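Local coordinates for uncharacterized protein (Legionella pneumophila subsp. pneumophila, PDB 5T2X) that is of unknown function but folds as an all-helical member of the DUF5630 family, at residues Asn24-Asn29 with Ser53-Asp58; Tyr133-Leu138 with Gln162-Tyr167; Ala197-Leu202 with Ser263-Gly268. All coordinates share one frame; numbering follows the deposited sequence.

Contact 1: Asn24-Asn29 with Ser53-Asp58; sequences NLIKEN and SKTITD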
ATOM      1  N   ASN A  24      15.316  -8.638  28.093  1.00 45.41           N
ATOM      2  CA  ASN A  24      16.560  -8.688  28.854  1.00 38.86           C
ATOM      3  C   ASN A  24      17.705  -9.239  28.013  1.00 45.80           C
ATOM      4  O   ASN A  24      18.847  -8.783  28.139  1.00 52.98           O
ATOM      5  CB  ASN A  24      16.370  -9.517  30.123  1.00 40.67           C
ATOM      6  CG  ASN A  24      15.388  -8.882  31.092  1.00 52.87           C
ATOM      7  OD1 ASN A  24      15.095  -7.689  31.003  1.00 50.31           O
ATOM      8  ND2 ASN A  24      14.878  -9.677  32.026  1.00 47.29           N
ATOM      9  N   LEU A  25      17.421 -10.216  27.147  1.00 46.34           N
ATOM     10  CA  LEU A  25      18.457 -10.739  26.261  1.00 41.33           C
ATOM     11  C   LEU A  25      19.020  -9.644  25.365  1.00 46.39           C
ATOM     12  O   LEU A  25      20.227  -9.605  25.101  1.00 48.03           O
ATOM     13  CB  LEU A  25      17.902 -11.888  25.418  1.00 33.80           C
ATOM     14  CG  LEU A  25      17.584 -13.192  26.152  1.00 40.93           C
ATOM     15  CD1 LEU A  25      16.969 -14.208  25.201  1.00 38.34           C
ATOM     16  CD2 LEU A  25      18.835 -13.752  26.810  1.00 38.71           C
ATOM     17  N   ILE A  26      18.159  -8.740  24.890  1.00 44.39           N
ATOM     18  CA  ILE A  26      18.626  -7.643  24.048  1.00 46.87           C
ATOM     19  C   ILE A  26      19.441  -6.651  24.868  1.00 49.91           C
ATOM     20  O   ILE A  26      20.456  -6.122  24.399  1.00 58.69           O
ATOM     21  CB  ILE A  26      17.434  -6.965  23.350  1.00 41.52           C
ATOM     22  CG1 ILE A  26      16.700  -7.976  22.467  1.00 41.15           C
ATOM     23  CG2 ILE A  26      17.899  -5.777  22.523  1.00 38.21           C
ATOM     24  CD1 ILE A  26      15.455  -7.430  21.818  1.00 44.25           C
ATOM     25  N   LYS A  27      19.018  -6.389  26.106  1.00 48.95           N
ATOM     26  CA  LYS A  27      19.764  -5.470  26.961  1.00 51.31           C
ATOM     27  C   LYS A  27      21.110  -6.061  27.367  1.00 54.89           C
ATOM     28  O   LYS A  27      22.116  -5.345  27.420  1.00 66.15           O
ATOM     29  CB  LYS A  27      18.934  -5.112  28.192  1.00 49.39           C
ATOM     30  CG  LYS A  27      17.643  -4.374  27.871  1.00 47.93           C
ATOM     31  CD  LYS A  27      16.791  -4.180  29.115  1.00 47.83           C
ATOM     32  CE  LYS A  27      15.490  -3.465  28.786  1.00 52.25           C
ATOM     33  NZ  LYS A  27      14.614  -3.342  29.982  1.00 64.82           N
ATOM     34  N   GLU A  28      21.154  -7.367  27.648  1.00 52.90           N
ATOM     35  CA  GLU A  28      22.406  -8.042  27.997  1.00 52.15           C
ATOM     36  C   GLU A  28      23.301  -8.295  26.790  1.00 54.75           C
ATOM     37  O   GLU A  28      24.321  -8.985  26.937  1.00 63.21           O
ATOM     38  CB  GLU A  28      22.121  -9.369  28.707  1.00 55.44           C
ATOM     39  CG  GLU A  28      21.290  -9.261  29.982  1.00 74.75           C
ATOM     40  CD  GLU A  28      22.107  -8.881  31.204  1.00 91.26           C
ATOM     41  OE1 GLU A  28      22.958  -7.972  31.105  1.00 94.52           O
ATOM     42  OE2 GLU A  28      21.894  -9.499  32.268  1.00 96.26           O
ATOM     43  N   ASN A  29      22.915  -7.763  25.630  1.00 51.64           N
ATOM     44  CA  ASN A  29      23.657  -7.880  24.376  1.00 56.75           C
ATOM     45  C   ASN A  29      23.767  -9.323  23.888  1.00 55.34           C
ATOM     46  O   ASN A  29      24.668  -9.650  23.109  1.00 55.39           O
ATOM     47  CB  ASN A  29      25.050  -7.251  24.491  1.00 63.16           C
ATOM     48  CG  ASN A  29      24.995  -5.795  24.914  1.00 71.46           C
ATOM     49  OD1 ASN A  29      25.598  -5.406  25.913  1.00 82.97           O
ATOM     50  ND2 ASN A  29      24.265  -4.984  24.156  1.00 65.76           N
ATOM     51  N   SER A  53       6.588  -3.488  23.271  1.00 47.74           N
ATOM     52  CA  SER A  53       7.934  -3.305  23.800  1.00 44.99           C
ATOM     53  C   SER A  53       8.751  -2.450  22.847  1.00 50.79           C
ATOM     54  O   SER A  53       8.929  -2.814  21.680  1.00 59.93           O
ATOM     55  CB  SER A  53       8.621  -4.653  24.021  1.00 45.63           C
ATOM     56  OG  SER A  53       9.986  -4.479  24.362  1.00 47.46           O
ATOM     57  N   LYS A  54       9.254  -1.319  23.350  1.00 50.37           N
ATOM     58  CA  LYS A  54      10.171  -0.505  22.561  1.00 60.34           C
ATOM     59  C   LYS A  54      11.488  -1.233  22.317  1.00 55.41           C
ATOM     60  O   LYS A  54      12.090  -1.079  21.248  1.00 47.89           O
ATOM     61  CB  LYS A  54      10.421   0.832  23.262  1.00 63.24           C
ATOM     62  CG  LYS A  54      11.477   1.700  22.594  1.00 66.93           C
ATOM     63  CD  LYS A  54      11.786   2.940  23.418  1.00 70.24           C
ATOM     64  CE  LYS A  54      12.942   3.721  22.813  1.00 67.78           C
ATOM     65  NZ  LYS A  54      12.662   4.134  21.409  1.00 66.54           N
ATOM     66  N   THR A  55      11.946  -2.027  23.289  1.00 50.19           N
ATOM     67  CA  THR A  55      13.203  -2.749  23.127  1.00 52.13           C
ATOM     68  C   THR A  55      13.118  -3.764  21.993  1.00 49.28           C
ATOM     69  O   THR A  55      14.061  -3.909  21.208  1.00 51.32           O
ATOM     70  CB  THR A  55      13.584  -3.443  24.436  1.00 45.84           C
ATOM     71  OG1 THR A  55      13.692  -2.471  25.484  1.00 47.93           O
ATOM     72  CG2 THR A  55      14.915  -4.168  24.287  1.00 39.01           C
ATOM     73  N   ILE A  56      11.987  -4.465  21.883  1.00 46.71           N
ATOM     74  CA  ILE A  56      11.853  -5.499  20.861  1.00 47.57           C
ATOM     75  C   ILE A  56      11.773  -4.873  19.473  1.00 45.34           C
ATOM     76  O   ILE A  56      12.472  -5.296  18.545  1.00 42.17           O
ATOM     77  CB  ILE A  56      10.626  -6.385  21.145  1.00 44.52           C
ATOM     78  CG1 ILE A  56      10.705  -7.000  22.545  1.00 43.36           C
ATOM     79  CG2 ILE A  56      10.498  -7.475  20.089  1.00 32.50           C
ATOM     80  CD1 ILE A  56      12.010  -7.660  22.859  1.00 46.90           C
ATOM     81  N   THR A  57      10.923  -3.855  19.309  1.00 44.26           N
ATOM     82  CA  THR A  57      10.684  -3.313  17.974  1.00 45.19           C
ATOM     83  C   THR A  57      11.919  -2.610  17.424  1.00 50.24           C
ATOM     84  O   THR A  57      12.215  -2.717  16.228  1.00 57.84           O
ATOM     85  CB  THR A  57       9.478  -2.369  17.986  1.00 43.21           C
ATOM     86  OG1 THR A  57       9.297  -1.808  16.679  1.00 54.97           O
ATOM     87  CG2 THR A  57       9.662  -1.245  18.996  1.00 41.93           C
ATOM     88  N   ASP A  58      12.662  -1.894  18.274  1.00 51.71           N
ATOM     89  CA  ASP A  58      13.887  -1.253  17.807  1.00 51.14           C
ATOM     90  C   ASP A  58      14.909  -2.292  17.366  1.00 54.13           C
ATOM     91  O   ASP A  58      15.598  -2.108  16.356  1.00 57.79           O
ATOM     92  CB  ASP A  58      14.469  -0.358  18.901  1.00 53.90           C
ATOM     93  CG  ASP A  58      13.563   0.807  19.246  1.00 67.50           C
ATOM     94  OD1 ASP A  58      12.662   1.123  18.441  1.00 67.00           O
ATOM     95  OD2 ASP A  58      13.758   1.411  20.322  1.00 74.03           O
TER
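Thr55 and Ile56 meet Ile26 and Lys27 where the helix of Asn24-Asn29 runs out and the helix of Ser53-Asp58 begins. Ser53 is the N-cap of the second helix. Its OG accepts from Ile56 N at 3.2 Å, with an N-H...O angle of 157°. The same OG is also hydrogen-bonded to Glu23 OE2, so the cap is tied back to helix 15-27. Lys54 turns to its own helix: its NZ forms a salt bridge with Asp58 OD2 at 3.1 Å, on the syn lone pair. Thr55 carries most of the contact from its side. Its CG2 is anti to the backbone N and lies 3.8 Å from Ile26 CG2. The two side chains run alongside each other with their ends pointing opposite ways. On the other branch, Thr55 OG1 has Lys27 CE at 3.9 Å, from an extended lysine crossing it at about a right angle. Ile56 adds one methyl contact: its CD1 is 3.6 Å from Ile26 CD1, and the two side chains cross nearly at right angles. Ile56 also touches Ile22 and Glu23. The contact is mainly apolar and lies between two helix ends. One is a Schellman motif, with Asn29 at positive phi as C-prime and Asn29 N bonded to Ile26 O; the other is a serine N-cap.

Contact 2: Tyr133-Leu138 with Gln162-Tyr167; sequences YAYNSL and QKACQY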
ATOM      1  N   TYR A 133      -2.748  -2.896  -0.212  1.00 33.07           N
ATOM      2  CA  TYR A 133      -4.067  -3.513  -0.118  1.00 27.98           C
ATOM      3  C   TYR A 133      -4.971  -2.730   0.824  1.00 30.58           C
ATOM      4  O   TYR A 133      -6.169  -2.573   0.562  1.00 32.89           O
ATOM      5  CB  TYR A 133      -3.936  -4.963   0.353  1.00 27.40           C
ATOM      6  CG  TYR A 133      -2.970  -5.805  -0.449  1.00 29.94           C
ATOM      7  CD1 TYR A 133      -2.942  -5.741  -1.836  1.00 35.12           C
ATOM      8  CD2 TYR A 133      -2.079  -6.663   0.185  1.00 32.24           C
ATOM      9  CE1 TYR A 133      -2.058  -6.512  -2.568  1.00 29.65           C
ATOM     10  CE2 TYR A 133      -1.192  -7.434  -0.537  1.00 29.03           C
ATOM     11  CZ  TYR A 133      -1.186  -7.356  -1.913  1.00 38.67           C
ATOM     12  OH  TYR A 133      -0.301  -8.126  -2.631  1.00 42.53           O
ATOM     13  N   ALA A 134      -4.412  -2.226   1.925  1.00 31.32           N
ATOM     14  CA  ALA A 134      -5.206  -1.468   2.885  1.00 30.26           C
ATOM     15  C   ALA A 134      -5.626  -0.123   2.307  1.00 29.29           C
ATOM     16  O   ALA A 134      -6.792   0.273   2.418  1.00 28.32           O
ATOM     17  CB  ALA A 134      -4.421  -1.274   4.180  1.00 26.76           C
ATOM     18  N   TYR A 135      -4.684   0.598   1.692  1.00 25.21           N
ATOM     19  CA  TYR A 135      -5.020   1.874   1.067  1.00 27.27           C
ATOM     20  C   TYR A 135      -6.071   1.692  -0.022  1.00 28.65           C
ATOM     21  O   TYR A 135      -6.984   2.516  -0.157  1.00 33.82           O
ATOM     22  CB  TYR A 135      -3.762   2.526   0.493  1.00 26.63           C
ATOM     23  CG  TYR A 135      -2.867   3.164   1.532  1.00 28.93           C
ATOM     24  CD1 TYR A 135      -3.404   3.822   2.629  1.00 27.44           C
ATOM     25  CD2 TYR A 135      -1.482   3.104   1.414  1.00 27.46           C
ATOM     26  CE1 TYR A 135      -2.588   4.410   3.582  1.00 30.30           C
ATOM     27  CE2 TYR A 135      -0.658   3.688   2.363  1.00 28.28           C
ATOM     28  CZ  TYR A 135      -1.217   4.338   3.445  1.00 36.57           C
ATOM     29  OH  TYR A 135      -0.404   4.920   4.391  1.00 42.57           O
ATOM     30  N   ASN A 136      -5.964   0.615  -0.802  1.00 34.63           N
ATOM     31  CA  ASN A 136      -6.950   0.356  -1.845  1.00 31.20           C
ATOM     32  C   ASN A 136      -8.320   0.065  -1.244  1.00 30.71           C
ATOM     33  O   ASN A 136      -9.336   0.606  -1.697  1.00 33.88           O
ATOM     34  CB  ASN A 136      -6.489  -0.810  -2.721  1.00 36.47           C
ATOM     35  CG  ASN A 136      -7.443  -1.093  -3.863  1.00 43.54           C
ATOM     36  OD1 ASN A 136      -8.084  -0.186  -4.392  1.00 46.80           O
ATOM     37  ND2 ASN A 136      -7.548  -2.360  -4.246  1.00 43.77           N
ATOM     38  N   SER A 137      -8.366  -0.784  -0.216  1.00 25.55           N
ATOM     39  CA  SER A 137      -9.642  -1.146   0.391  1.00 30.40           C
ATOM     40  C   SER A 137     -10.237   0.019   1.175  1.00 31.43           C
ATOM     41  O   SER A 137     -11.457   0.220   1.164  1.00 27.55           O
ATOM     42  CB  SER A 137      -9.462  -2.370   1.290  1.00 26.00           C
ATOM     43  OG  SER A 137     -10.696  -2.779   1.852  1.00 46.71           O
ATOM     44  N   LEU A 138      -9.394   0.800   1.857  1.00 30.14           N
ATOM     45  CA  LEU A 138      -9.900   1.945   2.607  1.00 26.91           C
ATOM     46  C   LEU A 138     -10.431   3.036   1.686  1.00 27.25           C
ATOM     47  O   LEU A 138     -11.404   3.715   2.036  1.00 31.40           O
ATOM     48  CB  LEU A 138      -8.809   2.506   3.519  1.00 27.64           C
ATOM     49  CG  LEU A 138      -8.542   1.734   4.812  1.00 29.56           C
ATOM     50  CD1 LEU A 138      -7.339   2.308   5.538  1.00 27.39           C
ATOM     51  CD2 LEU A 138      -9.772   1.760   5.709  1.00 23.64           C
ATOM     52  N   GLN A 162      -3.597   8.864  -2.404  1.00 38.44           N
ATOM     53  CA  GLN A 162      -2.367   9.647  -2.446  1.00 34.71           C
ATOM     54  C   GLN A 162      -1.258   8.973  -1.648  1.00 38.22           C
ATOM     55  O   GLN A 162      -0.091   8.992  -2.055  1.00 36.17           O
ATOM     56  CB  GLN A 162      -2.629  11.058  -1.921  1.00 32.23           C
ATOM     57  CG  GLN A 162      -1.390  11.929  -1.809  1.00 49.51           C
ATOM     58  CD  GLN A 162      -1.715  13.353  -1.395  1.00 75.61           C
ATOM     59  OE1 GLN A 162      -2.880  13.750  -1.357  1.00 73.73           O
ATOM     60  NE2 GLN A 162      -0.683  14.127  -1.082  1.00 82.57           N
ATOM     61  N   LYS A 163      -1.605   8.374  -0.507  1.00 30.05           N
ATOM     62  CA  LYS A 163      -0.616   7.629   0.264  1.00 32.24           C
ATOM     63  C   LYS A 163      -0.104   6.420  -0.507  1.00 35.51           C
ATOM     64  O   LYS A 163       1.073   6.065  -0.388  1.00 33.33           O
ATOM     65  CB  LYS A 163      -1.211   7.203   1.606  1.00 30.06           C
ATOM     66  CG  LYS A 163      -1.075   8.249   2.699  1.00 33.24           C
ATOM     67  CD  LYS A 163       0.390   8.464   3.048  1.00 48.31           C
ATOM     68  CE  LYS A 163       0.561   9.519   4.123  1.00 53.64           C
ATOM     69  NZ  LYS A 163       1.998   9.739   4.443  1.00 54.52           N
ATOM     70  N   ALA A 164      -0.963   5.783  -1.307  1.00 31.18           N
ATOM     71  CA  ALA A 164      -0.505   4.670  -2.128  1.00 31.78           C
ATOM     72  C   ALA A 164       0.524   5.125  -3.156  1.00 35.06           C
ATOM     73  O   ALA A 164       1.404   4.347  -3.539  1.00 42.88           O
ATOM     74  CB  ALA A 164      -1.693   3.998  -2.815  1.00 29.12           C
ATOM     75  N   CYS A 165       0.434   6.380  -3.605  1.00 38.83           N
ATOM     76  CA  CYS A 165       1.418   6.903  -4.547  1.00 30.77           C
ATOM     77  C   CYS A 165       2.779   7.093  -3.894  1.00 31.09           C
ATOM     78  O   CYS A 165       3.806   7.007  -4.574  1.00 35.84           O
ATOM     79  CB  CYS A 165       0.938   8.231  -5.132  1.00 29.74           C
ATOM     80  SG  CYS A 165      -0.591   8.128  -6.074  1.00 38.79           S
ATOM     81  N   GLN A 166       2.810   7.357  -2.584  1.00 35.48           N
ATOM     82  CA  GLN A 166       4.076   7.598  -1.903  1.00 40.34           C
ATOM     83  C   GLN A 166       4.932   6.344  -1.801  1.00 40.42           C
ATOM     84  O   GLN A 166       6.153   6.454  -1.655  1.00 44.87           O
ATOM     85  CB  GLN A 166       3.834   8.153  -0.498  1.00 39.51           C
ATOM     86  CG  GLN A 166       3.187   9.522  -0.453  1.00 58.36           C
ATOM     87  CD  GLN A 166       3.151  10.093   0.952  1.00 68.34           C
ATOM     88  OE1 GLN A 166       3.922   9.684   1.820  1.00 55.25           O
ATOM     89  NE2 GLN A 166       2.247  11.038   1.187  1.00 77.35           N
ATOM     90  N   TYR A 167       4.327   5.157  -1.871  1.00 35.64           N
ATOM     91  CA  TYR A 167       5.051   3.930  -1.580  1.00 42.71           C
ATOM     92  C   TYR A 167       4.908   2.833  -2.624  1.00 41.77           C
ATOM     93  O   TYR A 167       5.673   1.865  -2.565  1.00 41.42           O
ATOM     94  CB  TYR A 167       4.608   3.358  -0.223  1.00 33.20           C
ATOM     95  CG  TYR A 167       4.611   4.356   0.916  1.00 39.33           C
ATOM     96  CD1 TYR A 167       5.790   4.693   1.569  1.00 43.38           C
ATOM     97  CD2 TYR A 167       3.432   4.947   1.350  1.00 40.47           C
ATOM     98  CE1 TYR A 167       5.794   5.600   2.616  1.00 35.99           C
ATOM     99  CE2 TYR A 167       3.426   5.855   2.395  1.00 35.48           C
ATOM    100  CZ  TYR A 167       4.610   6.177   3.024  1.00 44.31           C
ATOM    101  OH  TYR A 167       4.610   7.079   4.065  1.00 56.23           O
TER
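Tyr135 reaches from helix 132-147 onto the backbone and side chains of Lys163 and Ala164. Its CB lies 4.2 Å from Ala164 CB, a plain apolar contact. With CG beside the backbone N (chi1 -76°), the ring is carried over to the other helix. Tyr135 CD2 comes obliquely to the main chain, 3.9 Å from Ala164 N. Tyr135 CE2 lies 3.6 Å from Lys163 CB, with Tyr167 CD2 farther off at 4.4 Å. Lys163 CB sits over one ring face, 21° off the normal, a CH-pi contact. It is shifted toward the rim, and its nearest ring atom is Tyr135 CZ at 3.4 Å. At the tip, Tyr135 OH has Lys163 CG 3.8 Å away, but its hydrogen bond is with His130 ND1. The lysine bends at chi2, and Lys163 NZ donates to Gln166 OE1 from above the carbonyl plane, not on a lone pair. His130 also stacks with the Tyr167 ring. Helices 132-147 and 153-167 follow each other in the chain and form an antiparallel hairpin, with segment axes 9.4 Å apart at 162°. Helix 117-128 touches Tyr135 through Ala127, and Ala164 touches Leu175 of helix 169-185.

Contact 3: Ala197-Leu202 with Ser263-Gly268; sequences ALEALL and SEKAKG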
ATOM      1  N   ALA A 197      -6.702  13.008 -12.795  1.00 38.63           N
ATOM      2  CA  ALA A 197      -6.633  11.603 -13.185  1.00 36.71           C
ATOM      3  C   ALA A 197      -5.618  11.392 -14.300  1.00 36.81           C
ATOM      4  O   ALA A 197      -4.873  10.404 -14.292  1.00 40.31           O
ATOM      5  CB  ALA A 197      -8.012  11.109 -13.620  1.00 31.35           C
ATOM      6  N   LEU A 198      -5.574  12.311 -15.267  1.00 35.63           N
ATOM      7  CA  LEU A 198      -4.640  12.180 -16.381  1.00 31.99           C
ATOM      8  C   LEU A 198      -3.197  12.248 -15.899  1.00 33.62           C
ATOM      9  O   LEU A 198      -2.354  11.444 -16.314  1.00 37.60           O
ATOM     10  CB  LEU A 198      -4.912  13.268 -17.421  1.00 35.02           C
ATOM     11  CG  LEU A 198      -3.945  13.337 -18.605  1.00 37.03           C
ATOM     12  CD1 LEU A 198      -3.980  12.044 -19.403  1.00 40.55           C
ATOM     13  CD2 LEU A 198      -4.267  14.529 -19.493  1.00 40.10           C
ATOM     14  N   GLU A 199      -2.893  13.205 -15.018  1.00 34.28           N
ATOM     15  CA  GLU A 199      -1.528  13.352 -14.523  1.00 37.67           C
ATOM     16  C   GLU A 199      -1.066  12.091 -13.804  1.00 44.21           C
ATOM     17  O   GLU A 199       0.042  11.597 -14.042  1.00 46.42           O
ATOM     18  CB  GLU A 199      -1.436  14.567 -13.600  1.00 36.40           C
ATOM     19  CG  GLU A 199      -0.071  14.762 -12.964  1.00 42.43           C
ATOM     20  CD  GLU A 199      -0.024  15.974 -12.055  1.00 55.78           C
ATOM     21  OE1 GLU A 199      -0.934  16.824 -12.150  1.00 62.09           O
ATOM     22  OE2 GLU A 199       0.919  16.076 -11.243  1.00 56.80           O
ATOM     23  N   ALA A 200      -1.911  11.548 -12.924  1.00 37.28           N
ATOM     24  CA  ALA A 200      -1.553  10.322 -12.218  1.00 37.87           C
ATOM     25  C   ALA A 200      -1.448   9.142 -13.174  1.00 32.66           C
ATOM     26  O   ALA A 200      -0.610   8.253 -12.979  1.00 34.07           O
ATOM     27  CB  ALA A 200      -2.572  10.031 -11.118  1.00 28.76           C
ATOM     28  N   LEU A 201      -2.290   9.112 -14.209  1.00 35.19           N
ATOM     29  CA  LEU A 201      -2.212   8.033 -15.189  1.00 33.94           C
ATOM     30  C   LEU A 201      -0.915   8.108 -15.985  1.00 43.15           C
ATOM     31  O   LEU A 201      -0.286   7.078 -16.256  1.00 44.01           O
ATOM     32  CB  LEU A 201      -3.421   8.084 -16.121  1.00 31.29           C
ATOM     33  CG  LEU A 201      -3.482   7.041 -17.239  1.00 35.13           C
ATOM     34  CD1 LEU A 201      -3.424   5.634 -16.669  1.00 32.18           C
ATOM     35  CD2 LEU A 201      -4.741   7.234 -18.070  1.00 31.51           C
ATOM     36  N   LEU A 202      -0.496   9.318 -16.363  1.00 49.02           N
ATOM     37  CA  LEU A 202       0.757   9.470 -17.094  1.00 42.92           C
ATOM     38  C   LEU A 202       1.953   9.102 -16.224  1.00 40.33           C
ATOM     39  O   LEU A 202       2.888   8.442 -16.693  1.00 45.93           O
ATOM     40  CB  LEU A 202       0.892  10.900 -17.618  1.00 36.97           C
ATOM     41  CG  LEU A 202      -0.145  11.349 -18.651  1.00 39.78           C
ATOM     42  CD1 LEU A 202       0.063  12.807 -19.031  1.00 37.48           C
ATOM     43  CD2 LEU A 202      -0.094  10.462 -19.882  1.00 43.01           C
ATOM     44  N   SER A 263       5.929  14.358 -16.395  1.00 48.43           N
ATOM     45  CA  SER A 263       7.319  14.023 -16.687  1.00 42.87           C
ATOM     46  C   SER A 263       8.253  14.546 -15.603  1.00 43.83           C
ATOM     47  O   SER A 263       9.216  13.868 -15.227  1.00 58.18           O
ATOM     48  CB  SER A 263       7.721  14.580 -18.052  1.00 46.99           C
ATOM     49  OG  SER A 263       6.938  14.013 -19.087  1.00 56.77           O
ATOM     50  N   GLU A 264       7.983  15.747 -15.089  1.00 47.48           N
ATOM     51  CA  GLU A 264       8.842  16.328 -14.062  1.00 56.53           C
ATOM     52  C   GLU A 264       8.767  15.532 -12.765  1.00 58.77           C
ATOM     53  O   GLU A 264       9.796  15.243 -12.141  1.00 62.73           O
ATOM     54  CB  GLU A 264       8.454  17.786 -13.819  1.00 69.19           C
ATOM     55  CG  GLU A 264       9.412  18.541 -12.915  1.00 83.38           C
ATOM     56  CD  GLU A 264       8.920  19.936 -12.586  1.00 96.59           C
ATOM     57  OE1 GLU A 264       8.286  20.111 -11.524  1.00 97.68           O
ATOM     58  OE2 GLU A 264       9.157  20.856 -13.396  1.00101.08           O
ATOM     59  N   LYS A 265       7.556  15.166 -12.342  1.00 53.70           N
ATOM     60  CA  LYS A 265       7.401  14.441 -11.085  1.00 50.45           C
ATOM     61  C   LYS A 265       7.898  13.005 -11.204  1.00 49.90           C
ATOM     62  O   LYS A 265       8.443  12.452 -10.243  1.00 53.83           O
ATOM     63  CB  LYS A 265       5.940  14.475 -10.637  1.00 51.98           C
ATOM     64  CG  LYS A 265       5.436  15.872 -10.308  1.00 58.04           C
ATOM     65  CD  LYS A 265       3.963  15.866  -9.934  1.00 68.92           C
ATOM     66  CE  LYS A 265       3.467  17.274  -9.632  1.00 75.80           C
ATOM     67  NZ  LYS A 265       2.008  17.304  -9.330  1.00 79.30           N
ATOM     68  N   ALA A 266       7.718  12.385 -12.374  1.00 50.50           N
ATOM     69  CA  ALA A 266       8.225  11.030 -12.569  1.00 51.40           C
ATOM     70  C   ALA A 266       9.745  11.008 -12.654  1.00 62.60           C
ATOM     71  O   ALA A 266      10.374  10.042 -12.207  1.00 61.59           O
ATOM     72  CB  ALA A 266       7.613  10.411 -13.825  1.00 48.29           C
ATOM     73  N   LYS A 267      10.351  12.056 -13.219  1.00 61.47           N
ATOM     74  CA  LYS A 267      11.807  12.116 -13.293  1.00 64.59           C
ATOM     75  C   LYS A 267      12.428  12.220 -11.905  1.00 69.79           C
ATOM     76  O   LYS A 267      13.442  11.571 -11.624  1.00 77.51           O
ATOM     77  CB  LYS A 267      12.244  13.292 -14.166  1.00 70.84           C
ATOM     78  CG  LYS A 267      13.750  13.498 -14.217  1.00 76.53           C
ATOM     79  CD  LYS A 267      14.126  14.660 -15.121  1.00 82.57           C
ATOM     80  CE  LYS A 267      15.621  14.931 -15.075  1.00 83.46           C
ATOM     81  NZ  LYS A 267      16.417  13.721 -15.427  1.00 84.19           N
ATOM     82  N   GLY A 268      11.834  13.029 -11.024  1.00 63.69           N
ATOM     83  CA  GLY A 268      12.334  13.117  -9.664  1.00 63.07           C
ATOM     84  C   GLY A 268      12.237  11.805  -8.913  1.00 64.95           C
ATOM     85  O   GLY A 268      13.044  11.535  -8.018  1.00 69.27           O
TER
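Lys265 NZ donates to Glu199 OE2, 2.5 Å away, in a salt bridge that joins helix 191-207 to helix 252-272. That is very short for such a bond, and the exact length is doubtful. The bond uses the syn lone pair of OE2, on the side of the other carboxylate oxygen. It is one-sided: Glu199 OE1 stays 4.1 Å from Lys265 NZ. OE1 has a long, weak ion pair with Lys261 NZ, one turn earlier on the same helix as Lys265. Two lysines near one carboxylate would probably help to keep Glu199 ionised, although the residue as a whole is buried.

Beside this bond, Lys265 CE and Lys265 CD also come close to Glu199 OE2, a consequence of the same doubtful placement. The two side chains cross at about a right angle. Both are stretched out. Glu199 has CG anti to the backbone N (chi1 177°) and a straight chain beyond it, which carries the carboxylate across to the other helix, and Lys265 is equally extended beyond CG.

Direct burial between the segments is small, 80 Å² in all. The apolar packing lies beside the ion pair. Leu198 rests on Leu255 and Ile258, and Leu202 on Tyr259 and Ala262, all of helix 252-272. Lys265 also touches Ile203, while Leu201 touches Trp237 and Ile241 of helix 237-248. The contact is an interhelical salt bridge at the edge of an apolar helix-helix interface, and it joins the last modelled helix to the helical body.

The three contacts follow one another along the chain; none nests in or crosses another. From the N terminus, contact 1 closes a loop of 23 residues holding helices 31-40 and 43-52. It ties together the N-terminal helices, with its centre about 29 Å from the centre of the chain. Contact 2 comes next, near the middle of the molecule, and closes the hairpin of helices 132-147 and 153-167. Contact 3 spans 60 residues, including helices 211-220 and 237-248, and brings the C-terminal helix back. Contacts 2 and 3 have centres about 17 Å apart, with helix 169-185 touching segments of both. Contacts 1 and 3 lie on opposite sides of the chain's centre, about 43 Å apart between centres.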